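Local atomic coordinates of protection of telomeres protein poz1 (Schizosaccharomyces pombe, PDB entry 5WE0), a protein that binds telomeric DNA and negatively regulates telomerase and telomere length. Residues 24-29 with 33-38. Residues are numbered along the deposited sequence; the frame is centred on the assembly and turned at random.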
loop_
_atom_site.group_PDB
_atom_site.type_symbol
_atom_site.label_atom_id
_atom_site.label_comp_id
_atom_site.label_asym_id
_atom_site.label_seq_id
_atom_site.Cartn_x
_atom_site.Cartn_y
_atom_site.Cartn_z
ATOM N N TYR A 24 -0.715 4.320 -11.489
ATOM C CA TYR A 24 -1.247 3.244 -12.304
ATOM C C TYR A 24 -2.730 3.002 -12.004
ATOM O O TYR A 24 -3.214 3.193 -10.881
ATOM C CB TYR A 24 -0.441 1.965 -12.075
ATOM C CG TYR A 24 -1.072 0.761 -12.723
ATOM C CD1 TYR A 24 -0.888 0.492 -14.077
ATOM C CD2 TYR A 24 -1.909 -0.074 -11.995
ATOM C CE1 TYR A 24 -1.504 -0.609 -14.681
ATOM C CE2 TYR A 24 -2.519 -1.165 -12.584
ATOM C CZ TYR A 24 -2.310 -1.432 -13.922
ATOM O OH TYR A 24 -2.939 -2.521 -14.478
ATOM N N ASP A 25 -3.459 2.598 -13.039
ATOM C CA ASP A 25 -4.810 2.071 -12.877
ATOM C C ASP A 25 -5.033 1.029 -13.965
ATOM O O ASP A 25 -4.518 1.169 -15.076
ATOM C CB ASP A 25 -5.880 3.173 -12.947
ATOM C CG ASP A 25 -7.315 2.632 -12.731
ATOM O OD1 ASP A 25 -7.522 1.637 -11.982
ATOM O OD2 ASP A 25 -8.246 3.215 -13.333
ATOM N N MET A 26 -5.795 -0.016 -13.654
ATOM C CA MET A 26 -5.988 -1.060 -14.648
ATOM C C MET A 26 -6.977 -0.583 -15.697
ATOM O O MET A 26 -8.074 -0.134 -15.368
ATOM C CB MET A 26 -6.476 -2.369 -14.038
ATOM C CG MET A 26 -6.562 -3.442 -15.131
ATOM S SD MET A 26 -5.501 -4.880 -14.812
ATOM C CE MET A 26 -6.509 -5.742 -13.619
ATOM N N GLN A 27 -6.571 -0.653 -16.955
ATOM C CA GLN A 27 -7.470 -0.392 -18.060
ATOM C C GLN A 27 -8.049 -1.718 -18.511
ATOM O O GLN A 27 -7.327 -2.713 -18.603
ATOM C CB GLN A 27 -6.739 0.276 -19.227
ATOM C CG GLN A 27 -5.917 1.489 -18.839
ATOM C CD GLN A 27 -6.793 2.685 -18.524
ATOM O OE1 GLN A 27 -7.053 2.975 -17.355
ATOM N NE2 GLN A 27 -7.263 3.380 -19.563
ATOM N N ARG A 28 -9.358 -1.720 -18.786
ATOM C CA ARG A 28 -10.032 -2.919 -19.279
ATOM C C ARG A 28 -9.272 -3.550 -20.438
ATOM O O ARG A 28 -9.195 -4.779 -20.541
ATOM C CB ARG A 28 -11.462 -2.587 -19.719
ATOM C CG ARG A 28 -12.272 -1.726 -18.757
ATOM C CD ARG A 28 -12.046 -0.237 -19.032
ATOM N NE ARG A 28 -13.141 0.611 -18.563
ATOM C CZ ARG A 28 -14.150 1.017 -19.327
ATOM N NH1 ARG A 28 -14.207 0.646 -20.604
ATOM N NH2 ARG A 28 -15.100 1.795 -18.817
ATOM N N GLU A 29 -8.670 -2.716 -21.298
ATOM C CA GLU A 29 -7.998 -3.195 -22.505
ATOM C C GLU A 29 -6.655 -3.847 -22.206
ATOM O O GLU A 29 -6.145 -4.614 -23.032
ATOM C CB GLU A 29 -7.776 -2.026 -23.467
ATOM C CG GLU A 29 -8.921 -1.010 -23.481
ATOM C CD GLU A 29 -8.677 0.153 -22.521
ATOM O OE1 GLU A 29 -9.592 0.460 -21.714
ATOM O OE2 GLU A 29 -7.567 0.747 -22.561
ATOM N N ILE A 33 -3.574 -9.033 -20.659
ATOM C CA ILE A 33 -2.115 -9.198 -20.645
ATOM C C ILE A 33 -1.569 -9.055 -19.219
ATOM O O ILE A 33 -0.787 -9.892 -18.747
ATOM C CB ILE A 33 -1.457 -8.213 -21.637
ATOM C CG1 ILE A 33 0.063 -8.407 -21.747
ATOM C CG2 ILE A 33 -1.805 -6.760 -21.322
ATOM C CD1 ILE A 33 0.502 -9.740 -22.304
ATOM N N VAL A 34 -2.017 -8.028 -18.488
ATOM C CA VAL A 34 -1.553 -7.832 -17.109
ATOM C C VAL A 34 -1.874 -9.054 -16.250
ATOM O O VAL A 34 -1.003 -9.592 -15.549
ATOM C CB VAL A 34 -2.152 -6.534 -16.522
ATOM C CG1 VAL A 34 -2.084 -6.524 -14.994
ATOM C CG2 VAL A 34 -1.440 -5.293 -17.113
ATOM N N ASN A 35 -3.130 -9.520 -16.303
ATOM C CA ASN A 35 -3.552 -10.677 -15.508
ATOM C C ASN A 35 -2.777 -11.942 -15.871
ATOM O O ASN A 35 -2.368 -12.709 -14.988
ATOM C CB ASN A 35 -5.056 -10.907 -15.674
ATOM C CG ASN A 35 -5.884 -9.947 -14.822
ATOM O OD1 ASN A 35 -5.655 -9.811 -13.623
ATOM N ND2 ASN A 35 -6.870 -9.311 -15.435
ATOM N N ALA A 36 -2.605 -12.200 -17.174
ATOM C CA ALA A 36 -1.828 -13.358 -17.606
ATOM C C ALA A 36 -0.388 -13.278 -17.103
ATOM O O ALA A 36 0.205 -14.302 -16.747
ATOM C CB ALA A 36 -1.874 -13.476 -19.134
ATOM N N CYS A 37 0.207 -12.076 -17.110
ATOM C CA CYS A 37 1.560 -11.901 -16.565
ATOM C C CYS A 37 1.606 -12.174 -15.065
ATOM O O CYS A 37 2.482 -12.903 -14.584
ATOM C CB CYS A 37 2.071 -10.488 -16.849
ATOM S SG CYS A 37 2.506 -10.147 -18.581
ATOM N N LEU A 38 0.687 -11.562 -14.300
ATOM C CA LEU A 38 0.665 -11.773 -12.851
ATOM C C LEU A 38 0.470 -13.243 -12.521
ATOM O O LEU A 38 1.131 -13.787 -11.629
ATOM C CB LEU A 38 -0.452 -10.952 -12.198
ATOM C CG LEU A 38 -0.246 -9.452 -12.200
ATOM C CD1 LEU A 38 -1.449 -8.853 -11.595
ATOM C CD2 LEU A 38 0.999 -9.127 -11.391
HETATM O O HOH W 1 -4.871 -6.914 -22.712
#
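Met26 reaches from the loop to the first turns of helix 31-43 and meets Val34 and Asn35. From CB outward, its chain first runs beside the loop's own tyrosine hydroxyl: Met26 CB is 3.6 Å from Tyr24 OH. CG, anti to the backbone N (chi1 -176°), carries the chain past that oxygen; the bend at chi2 brings SD to the helix and that at chi3 turns CE to Asn35. Met26 SD slides alongside Val34, 3.8 Å from its CG1, while still 3.5 Å from Tyr24 OH. Met26 CE approaches the OD1/ND2 end of the Asn35 amide obliquely, off its plane, 4.0 Å from ND2 with OD1 slightly farther.

Tyr24 comes at Val34 head-on, its OH 4.1 Å from CG2 and just as close to CG1; this buried hydroxyl has no polar partner in the model. Asn35 ND2 hydrogen-bonds to an acidic side chain of another protein's chain, and aromatic packing from that chain also reaches Met26, Val34 and Asn35. Where the loop runs into the helix, one water bridges the segments, donating to Glu29 O and accepting from Ile33 N. This is a helix-loop-helix connection, its loop folded back onto the second helix beside a protein-binding surface.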